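Long-range contacts in pyroglutamyl-peptidase I (Fervidobacterium islandicum, PDB 6LTQ), which removes the N-terminal pyroglutamyl residue from peptides, probably as a cysteine peptidase, in a thermophilic, keratin-degrading bacterium: residues I90-N98 and Y125-A135; N74-G85 and T172-F183. One frame throughout, in Å; residues are numbered along the deposited sequence.

Interaction 1: residues I90-N98 and Y125-A135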
loop_
_atom_site.group_PDB
_atom_site.type_symbol
_atom_site.label_atom_id
_atom_site.label_comp_id
_atom_site.label_asym_id
_atom_site.label_seq_id
_atom_site.Cartn_x
_atom_site.Cartn_y
_atom_site.Cartn_z
ATOM N N ILE D 90 13.807 -5.442 -6.780
ATOM C CA ILE D 90 14.234 -5.410 -8.176
ATOM C C ILE D 90 13.028 -5.774 -9.048
ATOM O O ILE D 90 12.482 -6.869 -8.946
ATOM C CB ILE D 90 15.414 -6.364 -8.412
ATOM C CG1 ILE D 90 16.599 -6.018 -7.475
ATOM C CG2 ILE D 90 15.822 -6.338 -9.862
ATOM C CD1 ILE D 90 17.152 -4.593 -7.605
ATOM N N ARG D 91 12.600 -4.831 -9.879
ATOM C CA ARG D 91 11.334 -4.947 -10.596
ATOM C C ARG D 91 11.619 -5.252 -12.070
ATOM O O ARG D 91 11.914 -4.350 -12.867
ATOM C CB ARG D 91 10.519 -3.676 -10.408
ATOM C CG ARG D 91 9.210 -3.642 -11.153
ATOM C CD ARG D 91 8.383 -2.454 -10.699
ATOM N NE ARG D 91 7.536 -1.932 -11.765
ATOM C CZ ARG D 91 6.629 -0.978 -11.586
ATOM N NH1 ARG D 91 5.910 -0.549 -12.619
ATOM N NH2 ARG D 91 6.431 -0.462 -10.368
ATOM N N LEU D 92 11.526 -6.525 -12.416
ATOM C CA LEU D 92 11.827 -6.992 -13.762
ATOM C C LEU D 92 10.595 -6.817 -14.641
ATOM O O LEU D 92 9.538 -7.404 -14.370
ATOM C CB LEU D 92 12.264 -8.456 -13.715
ATOM C CG LEU D 92 13.350 -8.658 -12.659
ATOM C CD1 LEU D 92 13.422 -10.097 -12.258
ATOM C CD2 LEU D 92 14.726 -8.186 -13.182
ATOM N N GLU D 93 10.733 -6.020 -15.695
ATOM C CA GLU D 93 9.598 -5.643 -16.533
ATOM C C GLU D 93 9.464 -6.591 -17.719
ATOM O O GLU D 93 10.390 -6.736 -18.524
ATOM C CB GLU D 93 9.755 -4.200 -17.006
ATOM C CG GLU D 93 9.772 -3.188 -15.867
ATOM C CD GLU D 93 8.416 -3.013 -15.176
ATOM O OE1 GLU D 93 7.422 -3.676 -15.571
ATOM O OE2 GLU D 93 8.339 -2.164 -14.257
ATOM N N ARG D 94 8.294 -7.210 -17.849
ATOM C CA ARG D 94 8.085 -8.169 -18.915
ATOM C C ARG D 94 7.444 -7.565 -20.151
ATOM O O ARG D 94 7.539 -8.170 -21.230
ATOM C CB ARG D 94 7.207 -9.326 -18.406
ATOM C CG ARG D 94 7.219 -10.553 -19.285
ATOM C CD ARG D 94 6.636 -11.744 -18.594
ATOM N NE ARG D 94 6.914 -12.976 -19.336
ATOM C CZ ARG D 94 6.636 -14.198 -18.899
ATOM N NH1 ARG D 94 6.061 -14.375 -17.713
ATOM N NH2 ARG D 94 6.949 -15.253 -19.648
ATOM N N VAL D 95 6.757 -6.427 -20.020
ATOM C CA VAL D 95 5.873 -5.906 -21.065
ATOM C C VAL D 95 6.247 -4.467 -21.376
ATOM O O VAL D 95 6.351 -3.640 -20.461
ATOM C CB VAL D 95 4.391 -5.955 -20.640
ATOM C CG1 VAL D 95 3.502 -5.285 -21.699
ATOM C CG2 VAL D 95 3.954 -7.376 -20.386
ATOM N N ALA D 96 6.394 -4.153 -22.670
ATOM C CA ALA D 96 6.540 -2.779 -23.134
ATOM C C ALA D 96 5.390 -2.473 -24.078
ATOM O O ALA D 96 5.115 -3.257 -24.986
ATOM C CB ALA D 96 7.893 -2.569 -23.843
ATOM N N ILE D 97 4.724 -1.344 -23.882
ATOM C CA ILE D 97 3.542 -1.052 -24.676
ATOM C C ILE D 97 3.784 0.160 -25.568
ATOM O O ILE D 97 4.589 1.044 -25.273
ATOM C CB ILE D 97 2.295 -0.841 -23.798
ATOM C CG1 ILE D 97 2.478 0.386 -22.916
ATOM C CG2 ILE D 97 2.029 -2.091 -22.948
ATOM C CD1 ILE D 97 1.150 0.954 -22.442
ATOM N N ASN D 98 3.017 0.215 -26.653
ATOM C CA ASN D 98 3.196 1.227 -27.701
ATOM C C ASN D 98 2.427 2.506 -27.362
ATOM O O ASN D 98 1.483 2.904 -28.045
ATOM C CB ASN D 98 2.751 0.648 -29.035
ATOM C CG ASN D 98 3.100 1.551 -30.213
ATOM O OD1 ASN D 98 3.876 2.497 -30.081
ATOM N ND2 ASN D 98 2.520 1.257 -31.365
ATOM N N TYR D 125 5.104 -5.407 -26.798
ATOM C CA TYR D 125 6.036 -6.518 -26.893
ATOM C C TYR D 125 6.278 -7.091 -25.507
ATOM O O TYR D 125 6.306 -6.363 -24.513
ATOM C CB TYR D 125 7.402 -6.098 -27.482
ATOM C CG TYR D 125 7.388 -5.783 -28.961
ATOM C CD1 TYR D 125 7.590 -6.782 -29.897
ATOM C CD2 TYR D 125 7.172 -4.485 -29.414
ATOM C CE1 TYR D 125 7.580 -6.502 -31.252
ATOM C CE2 TYR D 125 7.162 -4.191 -30.771
ATOM C CZ TYR D 125 7.365 -5.210 -31.684
ATOM O OH TYR D 125 7.365 -4.936 -33.038
ATOM N N MET D 126 6.471 -8.395 -25.442
ATOM C CA MET D 126 7.038 -8.983 -24.240
ATOM C C MET D 126 8.496 -9.309 -24.498
ATOM O O MET D 126 8.861 -9.643 -25.627
ATOM C CB MET D 126 6.289 -10.254 -23.827
ATOM C CG MET D 126 4.986 -9.970 -23.083
ATOM S SD MET D 126 4.135 -11.458 -22.524
ATOM C CE MET D 126 3.359 -12.002 -24.060
ATOM N N THR D 127 9.330 -9.200 -23.453
ATOM C CA THR D 127 10.715 -9.651 -23.574
ATOM C C THR D 127 10.766 -11.141 -23.879
ATOM O O THR D 127 9.886 -11.917 -23.493
ATOM C CB THR D 127 11.533 -9.380 -22.297
ATOM O OG1 THR D 127 12.902 -9.765 -22.522
ATOM C CG2 THR D 127 10.999 -10.213 -21.125
ATOM N N ARG D 128 11.799 -11.537 -24.619
ATOM C CA ARG D 128 12.069 -12.944 -24.836
ATOM C C ARG D 128 13.113 -13.486 -23.878
ATOM O O ARG D 128 13.381 -14.689 -23.894
ATOM C CB ARG D 128 12.501 -13.182 -26.288
ATOM C CG ARG D 128 11.563 -12.541 -27.303
ATOM C CD ARG D 128 11.952 -12.902 -28.740
ATOM N NE ARG D 128 13.276 -12.404 -29.107
ATOM C CZ ARG D 128 14.332 -13.181 -29.341
ATOM N NH1 ARG D 128 14.234 -14.506 -29.238
ATOM N NH2 ARG D 128 15.495 -12.634 -29.669
ATOM N N VAL D 129 13.686 -12.630 -23.031
ATOM C CA VAL D 129 14.578 -13.091 -21.971
ATOM C C VAL D 129 13.782 -13.949 -20.995
ATOM O O VAL D 129 12.587 -13.718 -20.758
ATOM C CB VAL D 129 15.219 -11.878 -21.261
ATOM C CG1 VAL D 129 16.100 -12.291 -20.083
ATOM C CG2 VAL D 129 16.001 -11.017 -22.252
ATOM N N LYS D 130 14.441 -14.958 -20.425
ATOM C CA LYS D 130 13.804 -15.863 -19.468
ATOM C C LYS D 130 13.633 -15.125 -18.141
ATOM O O LYS D 130 14.404 -15.277 -17.193
ATOM C CB LYS D 130 14.622 -17.129 -19.302
ATOM C CG LYS D 130 14.808 -17.904 -20.600
ATOM C CD LYS D 130 15.758 -19.066 -20.383
ATOM C CE LYS D 130 15.040 -20.248 -19.747
ATOM N NZ LYS D 130 14.581 -21.244 -20.761
ATOM N N ILE D 131 12.596 -14.290 -18.085
ATOM C CA ILE D 131 12.511 -13.315 -17.007
ATOM C C ILE D 131 12.220 -13.986 -15.665
ATOM O O ILE D 131 12.698 -13.520 -14.618
ATOM C CB ILE D 131 11.481 -12.230 -17.377
ATOM C CG1 ILE D 131 11.504 -11.079 -16.367
ATOM C CG2 ILE D 131 10.070 -12.809 -17.569
ATOM C CD1 ILE D 131 10.724 -9.854 -16.871
ATOM N N LYS D 132 11.473 -15.098 -15.653
ATOM C CA LYS D 132 11.224 -15.768 -14.378
ATOM C C LYS D 132 12.506 -16.354 -13.810
ATOM O O LYS D 132 12.703 -16.373 -12.584
ATOM C CB LYS D 132 10.183 -16.882 -14.541
ATOM C CG LYS D 132 8.820 -16.405 -14.992
ATOM C CD LYS D 132 8.134 -15.556 -13.952
ATOM C CE LYS D 132 7.212 -16.414 -13.109
ATOM N NZ LYS D 132 6.404 -17.317 -13.970
ATOM N N ALA D 133 13.395 -16.829 -14.686
ATOM C CA ALA D 133 14.679 -17.336 -14.223
ATOM C C ALA D 133 15.551 -16.222 -13.642
ATOM O O ALA D 133 16.312 -16.471 -12.697
ATOM C CB ALA D 133 15.406 -18.058 -15.369
ATOM N N VAL D 134 15.475 -15.005 -14.186
ATOM C CA VAL D 134 16.200 -13.891 -13.576
ATOM C C VAL D 134 15.680 -13.652 -12.159
ATOM O O VAL D 134 16.453 -13.561 -11.201
ATOM C CB VAL D 134 16.074 -12.616 -14.430
ATOM C CG1 VAL D 134 16.898 -11.463 -13.811
ATOM C CG2 VAL D 134 16.507 -12.867 -15.868
ATOM N N ALA D 135 14.352 -13.573 -12.021
ATOM C CA ALA D 135 13.753 -13.338 -10.705
ATOM C C ALA D 135 14.125 -14.441 -9.739
ATOM O O ALA D 135 14.445 -14.177 -8.574
ATOM C CB ALA D 135 12.228 -13.231 -10.823
HETATM O O HOH W 1 8.593 -13.099 -21.518
#
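Ala96 and Tyr125 form the hydrogen-bonded pair of a short antiparallel bridge in the mixed sheet of this alpha/beta fold, with Ala96 N giving to Tyr125 O (2.9 Å) and Tyr125 N to Ala96 O (2.8 Å). Val95 and Met126 make the adjoining non-hydrogen-bonded pair, and their side chains lie next to each other, Val95 CG2 against Met126 CG. One bond further, Thr127 N reaches Arg94 O at 3.0 Å. The chain then turns away: Thr127 OG1 accepts from Val129 N in an ST turn and also bonds Ala176 O of strand 175-181. Beyond it, the first turn of helix 131-140 (131-135) runs back alongside strand 90-93, nearly antiparallel (173°), the axes of these short segments 9.4 Å apart.

Leu92 supplies most of the apolar contact with this helix. Its CD1 presses on Ala135 CB (3.6 Å), CD2 faces Val134 CG1, and CB meets Ile131 CD1 at 3.8 Å. Ile131 divides its branches between two residues, CD1 lying against the backbone of Glu93 while CG2 sits over one face of the Arg94 guanidinium, 3.6 Å above the plane and toward its rim. Arg94 gets there with CG anti to its N (chi1 -164°) and an extended chain. Its NH2 makes a salt bridge to Asp114 of the second subunit, an aspartate that Lys132 NZ also binds, so this end of the contact belongs to the subunit interface. Glu93 points away from the helix: its OE2 takes the salt bridge of Arg91 and also bonds His180 ND1. At the edge of the Arg94 guanidinium, in its plane, a water accepts from NE at 2.8 Å and donates to Thr127 O.

Interaction 2: residues N74-G85 and T172-F183; sequences NIDIALHLGQAG and TPKHALFVHLPF
Two neighbouring parallel strands in the middle of the alpha/beta fold, 77-83 and 175-181, pair in register from Ile77-His175 to Gln83-Leu181. Bonds alternate between the chains; among them Val179 N to His80 O is short (2.7 Å) and nearly straight (168°). On one face Leu79 CD1 meets Val179 CG2 at 3.7 Å and Leu81 CD2 lies beside Val179 CB, against helix 203-215.

The opposite face carries the rings of His80, Phe178 and His180 beside Ala78, Ala176 and Gly82. Phe178, with CG anti to its N (chi1 -163°), turns back over strand 77-83; one ring face takes His80 O, and CD2 touches His80 CB at 3.2 Å. Phe178 CZ fills the place beside Gly82, 3.6 Å from its N. Phe178 CE1 in turn lies over a face of the His180 ring, while Ala84 CB packs on His180 CG at 3.5 Å. Past the strands, Gly85 CA makes a CH-pi contact over the centre of the Phe183 ring.

His180 NE2 bonds the oxidised, sulfonic-acid form of Cys156, consistent with a Cys-His-Glu triad whose third member is Glu93. Apolar packing and two bonded nitrogens would hold the imidazole's rotation beside the cysteine.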
loop_
_atom_site.group_PDB
_atom_site.type_symbol
_atom_site.label_atom_id
_atom_site.label_comp_id
_atom_site.label_asym_id
_atom_site.label_seq_id
_atom_site.Cartn_x
_atom_site.Cartn_y
_atom_site.Cartn_z
ATOM N N ASN D 74 27.552 -2.344 -32.295
ATOM C CA ASN D 74 26.801 -3.591 -32.409
ATOM C C ASN D 74 26.488 -4.124 -31.015
ATOM O O ASN D 74 27.404 -4.347 -30.217
ATOM C CB ASN D 74 27.564 -4.647 -33.205
ATOM C CG ASN D 74 26.678 -5.831 -33.590
ATOM O OD1 ASN D 74 25.456 -5.772 -33.444
ATOM N ND2 ASN D 74 27.291 -6.908 -34.080
ATOM N N ILE D 75 25.201 -4.352 -30.739
ATOM C CA ILE D 75 24.712 -4.728 -29.412
ATOM C C ILE D 75 23.895 -6.005 -29.530
ATOM O O ILE D 75 22.947 -6.065 -30.322
ATOM C CB ILE D 75 23.838 -3.618 -28.791
ATOM C CG1 ILE D 75 24.613 -2.307 -28.630
ATOM C CG2 ILE D 75 23.207 -4.091 -27.466
ATOM C CD1 ILE D 75 25.899 -2.433 -27.809
ATOM N N ASP D 76 24.238 -7.017 -28.733
ATOM C CA ASP D 76 23.423 -8.229 -28.659
ATOM C C ASP D 76 22.266 -8.149 -27.648
ATOM O O ASP D 76 21.174 -8.671 -27.919
ATOM C CB ASP D 76 24.278 -9.430 -28.296
ATOM C CG ASP D 76 25.374 -9.680 -29.307
ATOM O OD1 ASP D 76 26.499 -10.029 -28.884
ATOM O OD2 ASP D 76 25.113 -9.500 -30.520
ATOM N N ILE D 77 22.497 -7.609 -26.446
ATOM C CA ILE D 77 21.473 -7.557 -25.396
ATOM C C ILE D 77 21.459 -6.166 -24.798
ATOM O O ILE D 77 22.500 -5.657 -24.364
ATOM C CB ILE D 77 21.718 -8.582 -24.278
ATOM C CG1 ILE D 77 22.148 -9.922 -24.856
ATOM C CG2 ILE D 77 20.459 -8.728 -23.400
ATOM C CD1 ILE D 77 22.784 -10.812 -23.834
ATOM N N ALA D 78 20.275 -5.581 -24.708
ATOM C CA ALA D 78 20.094 -4.305 -24.045
ATOM C C ALA D 78 19.545 -4.602 -22.658
ATOM O O ALA D 78 18.554 -5.327 -22.525
ATOM C CB ALA D 78 19.149 -3.403 -24.835
ATOM N N LEU D 79 20.232 -4.117 -21.635
ATOM C CA LEU D 79 19.774 -4.219 -20.251
ATOM C C LEU D 79 19.502 -2.784 -19.837
ATOM O O LEU D 79 20.429 -2.030 -19.522
ATOM C CB LEU D 79 20.816 -4.897 -19.366
ATOM C CG LEU D 79 20.476 -5.157 -17.891
ATOM C CD1 LEU D 79 19.133 -5.866 -17.775
ATOM C CD2 LEU D 79 21.582 -5.985 -17.202
ATOM N N HIS D 80 18.232 -2.388 -19.888
ATOM C CA HIS D 80 17.851 -1.024 -19.576
ATOM C C HIS D 80 17.505 -0.921 -18.097
ATOM O O HIS D 80 16.680 -1.697 -17.592
ATOM C CB HIS D 80 16.645 -0.584 -20.404
ATOM C CG HIS D 80 16.893 -0.547 -21.875
ATOM N ND1 HIS D 80 17.853 0.261 -22.453
ATOM C CD2 HIS D 80 16.287 -1.205 -22.889
ATOM C CE1 HIS D 80 17.828 0.089 -23.765
ATOM N NE2 HIS D 80 16.887 -0.795 -24.055
ATOM N N LEU D 81 18.117 0.044 -17.417
ATOM C CA LEU D 81 17.822 0.320 -16.018
ATOM C C LEU D 81 17.046 1.615 -15.886
ATOM O O LEU D 81 17.292 2.580 -16.617
ATOM C CB LEU D 81 19.097 0.417 -15.172
ATOM C CG LEU D 81 20.099 -0.728 -15.259
ATOM C CD1 LEU D 81 21.281 -0.461 -14.301
ATOM C CD2 LEU D 81 19.446 -2.102 -14.987
ATOM N N GLY D 82 16.129 1.651 -14.925
ATOM C CA GLY D 82 15.389 2.866 -14.671
ATOM C C GLY D 82 14.932 2.924 -13.229
ATOM O O GLY D 82 14.892 1.908 -12.526
ATOM N N GLN D 83 14.590 4.136 -12.798
ATOM C CA GLN D 83 14.097 4.381 -11.447
ATOM C C GLN D 83 12.593 4.118 -11.385
ATOM O O GLN D 83 11.839 4.596 -12.233
ATOM C CB GLN D 83 14.411 5.821 -11.035
ATOM C CG GLN D 83 13.819 6.247 -9.715
ATOM C CD GLN D 83 13.951 7.738 -9.502
ATOM O OE1 GLN D 83 15.045 8.244 -9.217
ATOM N NE2 GLN D 83 12.850 8.454 -9.654
ATOM N N ALA D 84 12.158 3.338 -10.397
ATOM C CA ALA D 84 10.730 3.134 -10.138
ATOM C C ALA D 84 10.478 3.519 -8.691
ATOM O O ALA D 84 10.380 2.642 -7.827
ATOM C CB ALA D 84 10.288 1.668 -10.416
ATOM N N GLY D 85 10.399 4.827 -8.430
ATOM C CA GLY D 85 10.188 5.328 -7.083
ATOM C C GLY D 85 8.928 4.757 -6.464
ATOM O O GLY D 85 7.846 4.836 -7.057
ATOM N N THR D 172 18.424 -6.458 -34.176
ATOM C CA THR D 172 19.370 -5.802 -33.279
ATOM C C THR D 172 18.620 -4.842 -32.410
ATOM O O THR D 172 17.907 -3.934 -32.923
ATOM C CB THR D 172 20.489 -5.089 -34.059
ATOM O OG1 THR D 172 21.370 -6.071 -34.616
ATOM C CG2 THR D 172 21.300 -4.199 -33.130
ATOM N N PRO D 173 18.718 -4.956 -31.061
ATOM C CA PRO D 173 19.474 -6.015 -30.353
ATOM C C PRO D 173 18.814 -7.412 -30.468
ATOM O O PRO D 173 17.681 -7.388 -30.906
ATOM C CB PRO D 173 19.458 -5.504 -28.900
ATOM C CG PRO D 173 18.183 -4.711 -28.790
ATOM C CD PRO D 173 18.016 -4.037 -30.134
ATOM N N LYS D 174 19.448 -8.548 -30.160
ATOM C CA LYS D 174 18.729 -9.815 -30.137
ATOM C C LYS D 174 17.734 -9.892 -28.972
ATOM O O LYS D 174 16.686 -10.560 -29.070
ATOM C CB LYS D 174 19.774 -10.917 -30.126
ATOM C CG LYS D 174 20.235 -11.300 -31.533
ATOM C CD LYS D 174 20.721 -10.261 -32.473
ATOM C CE LYS D 174 20.622 -11.061 -33.765
ATOM N NZ LYS D 174 20.363 -10.217 -34.880
ATOM N N HIS D 175 18.077 -9.268 -27.845
ATOM C CA HIS D 175 17.236 -9.340 -26.660
ATOM C C HIS D 175 17.212 -7.983 -25.978
ATOM O O HIS D 175 18.145 -7.181 -26.096
ATOM C CB HIS D 175 17.744 -10.408 -25.679
ATOM C CG HIS D 175 17.345 -11.817 -26.009
ATOM N ND1 HIS D 175 16.033 -12.241 -25.997
ATOM C CD2 HIS D 175 18.090 -12.917 -26.285
ATOM C CE1 HIS D 175 15.983 -13.527 -26.285
ATOM N NE2 HIS D 175 17.219 -13.965 -26.459
ATOM N N ALA D 176 16.138 -7.730 -25.250
ATOM C CA ALA D 176 16.097 -6.568 -24.392
ATOM C C ALA D 176 15.343 -6.932 -23.124
ATOM O O ALA D 176 14.399 -7.730 -23.162
ATOM C CB ALA D 176 15.438 -5.392 -25.090
ATOM N N LEU D 177 15.816 -6.379 -22.005
ATOM C CA LEU D 177 15.163 -6.508 -20.705
ATOM C C LEU D 177 15.228 -5.153 -20.009
ATOM O O LEU D 177 16.253 -4.459 -20.081
ATOM C CB LEU D 177 15.835 -7.599 -19.849
ATOM C CG LEU D 177 15.323 -7.839 -18.417
ATOM C CD1 LEU D 177 13.851 -8.317 -18.397
ATOM C CD2 LEU D 177 16.203 -8.821 -17.683
ATOM N N PHE D 178 14.135 -4.756 -19.350
ATOM C CA PHE D 178 14.121 -3.526 -18.566
ATOM C C PHE D 178 14.029 -3.883 -17.087
ATOM O O PHE D 178 13.207 -4.718 -16.697
ATOM C CB PHE D 178 12.970 -2.597 -18.959
ATOM C CG PHE D 178 13.170 -1.203 -18.468
ATOM C CD1 PHE D 178 12.986 -0.886 -17.120
ATOM C CD2 PHE D 178 13.624 -0.215 -19.323
ATOM C CE1 PHE D 178 13.234 0.391 -16.646
ATOM C CE2 PHE D 178 13.867 1.061 -18.856
ATOM C CZ PHE D 178 13.679 1.366 -17.520
ATOM N N VAL D 179 14.875 -3.263 -16.271
ATOM C CA VAL D 179 14.916 -3.508 -14.825
ATOM C C VAL D 179 14.610 -2.184 -14.138
ATOM O O VAL D 179 15.359 -1.210 -14.291
ATOM C CB VAL D 179 16.265 -4.081 -14.367
ATOM C CG1 VAL D 179 16.226 -4.366 -12.859
ATOM C CG2 VAL D 179 16.588 -5.367 -15.126
ATOM N N HIS D 180 13.441 -2.099 -13.506
ATOM C CA HIS D 180 13.119 -0.980 -12.642
ATOM C C HIS D 180 13.725 -1.160 -11.259
ATOM O O HIS D 180 13.798 -2.270 -10.725
ATOM C CB HIS D 180 11.609 -0.790 -12.538
ATOM C CG HIS D 180 11.070 0.228 -13.498
ATOM N ND1 HIS D 180 9.965 -0.002 -14.286
ATOM C CD2 HIS D 180 11.510 1.471 -13.823
ATOM C CE1 HIS D 180 9.719 1.066 -15.026
ATOM N NE2 HIS D 180 10.650 1.971 -14.774
ATOM N N LEU D 181 14.101 -0.031 -10.654
ATOM C CA LEU D 181 14.885 0.005 -9.434
ATOM C C LEU D 181 14.202 0.849 -8.361
ATOM O O LEU D 181 13.614 1.904 -8.666
ATOM C CB LEU D 181 16.287 0.598 -9.697
ATOM C CG LEU D 181 17.096 -0.098 -10.781
ATOM C CD1 LEU D 181 18.261 0.837 -11.211
ATOM C CD2 LEU D 181 17.605 -1.444 -10.273
ATOM N N PRO D 182 14.304 0.422 -7.101
ATOM C CA PRO D 182 13.801 1.247 -5.994
ATOM C C PRO D 182 14.538 2.574 -5.906
ATOM O O PRO D 182 15.644 2.732 -6.422
ATOM C CB PRO D 182 14.094 0.392 -4.742
ATOM C CG PRO D 182 14.177 -1.041 -5.248
ATOM C CD PRO D 182 14.784 -0.903 -6.653
ATOM N N PHE D 183 13.909 3.529 -5.224
ATOM C CA PHE D 183 14.645 4.689 -4.725
ATOM C C PHE D 183 15.872 4.242 -3.936
ATOM O O PHE D 183 15.854 3.214 -3.248
ATOM C CB PHE D 183 13.766 5.512 -3.793
ATOM C CG PHE D 183 12.902 6.520 -4.473
ATOM C CD1 PHE D 183 13.381 7.290 -5.524
ATOM C CD2 PHE D 183 11.625 6.736 -4.019
ATOM C CE1 PHE D 183 12.584 8.254 -6.107
ATOM C CE2 PHE D 183 10.810 7.702 -4.613
ATOM C CZ PHE D 183 11.298 8.458 -5.653
#

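Strand 175-181 joins the two contacts: it runs between strands 77-83 and 90-97, parallel to the first and antiparallel to the second. The centre of interaction 2 lies about 3 Å from that of the chain, and it touches no other subunit; continuous backbone pairing and apolar or aromatic packing dominate it. Interaction 1 is also largely buried but has few strand bonds, relies on strand-to-helix packing, and carries charged groups that cross to the second subunit. The two meet where Arg128 NH2 probably bonds Lys174 O, and where Ile90 packs on Val179. The probable triad also spans them, Glu93 coming from interaction 1 and His180 from interaction 2.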